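Local atomic coordinates of dermonecrotic toxin (Pasteurella multocida, PDB entry 2EBF), a protein that acts as a mitogenic and bone-resorbing toxin, associated with severe progressive atrophic rhinitis in pigs, the chain here being its C-terminal region. Residues L506-P511 / G519-L524. Sequence-based numbering, arbitrary orientation.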
loop_
_atom_site.group_PDB
_atom_site.type_symbol
_atom_site.label_atom_id
_atom_site.label_comp_id
_atom_site.label_asym_id
_atom_site.label_seq_id
_atom_site.Cartn_x
_atom_site.Cartn_y
_atom_site.Cartn_z
ATOM N N LEU A 506 -13.273 -11.946 -8.301
ATOM C CA LEU A 506 -13.386 -11.078 -7.129
ATOM C C LEU A 506 -14.031 -11.817 -5.963
ATOM O O LEU A 506 -13.752 -11.524 -4.802
ATOM C CB LEU A 506 -14.191 -9.810 -7.468
ATOM C CG LEU A 506 -13.708 -8.970 -8.662
ATOM C CD1 LEU A 506 -14.675 -7.825 -8.931
ATOM C CD2 LEU A 506 -12.273 -8.434 -8.447
ATOM N N LEU A 507 -14.884 -12.780 -6.296
ATOM C CA LEU A 507 -15.736 -13.476 -5.331
ATOM C C LEU A 507 -14.968 -14.283 -4.300
ATOM O O LEU A 507 -15.111 -14.049 -3.100
ATOM C CB LEU A 507 -16.704 -14.406 -6.072
ATOM C CG LEU A 507 -17.754 -13.743 -6.971
ATOM C CD1 LEU A 507 -18.527 -14.783 -7.762
ATOM C CD2 LEU A 507 -18.698 -12.930 -6.122
ATOM N N ASN A 508 -14.184 -15.248 -4.789
ATOM C CA ASN A 508 -13.394 -16.160 -3.959
ATOM C C ASN A 508 -11.902 -15.837 -4.016
ATOM O O ASN A 508 -11.512 -14.797 -4.558
ATOM C CB ASN A 508 -13.654 -17.613 -4.385
ATOM C CG ASN A 508 -15.019 -18.118 -3.921
ATOM O OD1 ASN A 508 -15.384 -17.979 -2.746
ATOM N ND2 ASN A 508 -15.778 -18.704 -4.842
ATOM N N SER A 509 -11.070 -16.719 -3.462
ATOM C CA SER A 509 -9.645 -16.427 -3.311
ATOM C C SER A 509 -8.917 -16.390 -4.637
ATOM O O SER A 509 -9.348 -17.011 -5.610
ATOM C CB SER A 509 -8.962 -17.402 -2.344
ATOM O OG SER A 509 -9.563 -17.341 -1.057
ATOM N N THR A 510 -7.834 -15.622 -4.675
ATOM C CA THR A 510 -6.941 -15.545 -5.829
ATOM C C THR A 510 -5.506 -15.435 -5.283
ATOM O O THR A 510 -5.325 -15.166 -4.087
ATOM C CB THR A 510 -7.228 -14.309 -6.709
ATOM O OG1 THR A 510 -7.351 -13.152 -5.867
ATOM C CG2 THR A 510 -8.501 -14.499 -7.570
ATOM N N PRO A 511 -4.491 -15.693 -6.131
ATOM C CA PRO A 511 -3.085 -15.555 -5.713
ATOM C C PRO A 511 -2.699 -14.171 -5.183
ATOM O O PRO A 511 -2.994 -13.150 -5.822
ATOM C CB PRO A 511 -2.318 -15.869 -6.997
ATOM C CG PRO A 511 -3.202 -16.817 -7.725
ATOM C CD PRO A 511 -4.582 -16.211 -7.512
ATOM N N GLY A 519 -11.307 -13.591 -1.162
ATOM C CA GLY A 519 -12.282 -12.949 -2.025
ATOM C C GLY A 519 -13.244 -12.090 -1.233
ATOM O O GLY A 519 -13.201 -12.074 0.005
ATOM N N LEU A 520 -14.133 -11.396 -1.934
ATOM C CA LEU A 520 -15.139 -10.541 -1.279
ATOM C C LEU A 520 -15.930 -11.342 -0.267
ATOM O O LEU A 520 -16.310 -10.850 0.797
ATOM C CB LEU A 520 -16.135 -10.004 -2.306
ATOM C CG LEU A 520 -15.809 -8.861 -3.251
ATOM C CD1 LEU A 520 -16.648 -9.027 -4.509
ATOM C CD2 LEU A 520 -16.081 -7.502 -2.587
ATOM N N VAL A 521 -16.165 -12.597 -0.631
ATOM C CA VAL A 521 -17.073 -13.484 0.055
ATOM C C VAL A 521 -16.452 -13.945 1.378
ATOM O O VAL A 521 -17.130 -14.008 2.411
ATOM C CB VAL A 521 -17.456 -14.583 -0.970
ATOM C CG1 VAL A 521 -17.276 -15.996 -0.494
ATOM C CG2 VAL A 521 -18.778 -14.277 -1.601
ATOM N N GLN A 522 -15.145 -14.208 1.356
ATOM C CA GLN A 522 -14.412 -14.498 2.595
ATOM C C GLN A 522 -14.374 -13.298 3.526
ATOM O O GLN A 522 -14.662 -13.426 4.717
ATOM C CB GLN A 522 -13.004 -15.002 2.294
ATOM C CG GLN A 522 -12.988 -16.409 1.747
ATOM C CD GLN A 522 -13.441 -16.486 0.307
ATOM O OE1 GLN A 522 -13.082 -15.640 -0.511
ATOM N NE2 GLN A 522 -14.211 -17.520 -0.020
ATOM N N TYR A 523 -14.016 -12.132 2.997
ATOM C CA TYR A 523 -13.996 -10.933 3.827
ATOM C C TYR A 523 -15.367 -10.579 4.377
ATOM O O TYR A 523 -15.464 -10.137 5.514
ATOM C CB TYR A 523 -13.402 -9.742 3.083
ATOM C CG TYR A 523 -11.892 -9.736 3.027
ATOM C CD1 TYR A 523 -11.126 -9.416 4.157
ATOM C CD2 TYR A 523 -11.228 -10.020 1.840
ATOM C CE1 TYR A 523 -9.729 -9.400 4.103
ATOM C CE2 TYR A 523 -9.829 -9.998 1.774
ATOM C CZ TYR A 523 -9.092 -9.688 2.904
ATOM O OH TYR A 523 -7.712 -9.671 2.832
ATOM N N LEU A 524 -16.423 -10.792 3.588
ATOM C CA LEU A 524 -17.779 -10.405 4.009
ATOM C C LEU A 524 -18.522 -11.508 4.773
ATOM O O LEU A 524 -19.645 -11.297 5.243
ATOM C CB LEU A 524 -18.613 -9.914 2.814
ATOM C CG LEU A 524 -18.168 -8.616 2.117
ATOM C CD1 LEU A 524 -19.045 -8.338 0.889
ATOM C CD2 LEU A 524 -18.193 -7.402 3.082
#
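Leu506 and Leu507, the last two residues of helix 504-507, give their carbonyl oxygens to the first N-H groups of helix 520-524. Leu520 N reaches Leu506 O at 2.9 Å, nearly straight at 170°, and Val521 N reaches Leu507 O at 3.1 Å, so the C-terminal end of one short helix meets the N-terminal end of the next. Gly519, at the N-cap position, brings its CA to 3.2 Å from both Leu507 O and Asn508 O, the first a CA-H...O contact. Leu506 CB meets Leu520 CD1 at 3.9 Å. Gln522 adds a polar side-chain link: its NE2 donates in its own amide plane to a lone pair of Asn508 OD1 (3.0 Å). A bend at chi2 (75°) folds Gln522 back over the helix start, where its OE1 accepts the N-H of Gly519, three residues earlier, in a bent bond (2.8 Å, 137°). Behind this, Asn508 ND2 is held by Leu540 O, and Ser509 OG bonds to Asp542 and Tyr338. The contact closes the base of the 510-511/516-517 hairpin within the C2 region. Leu507 and Val521 pack on Ala528 of strand 528-531, Leu507 and Leu520 on Ala502 of strand 498-502, while Leu506 and Leu520 also touch helix 473-490.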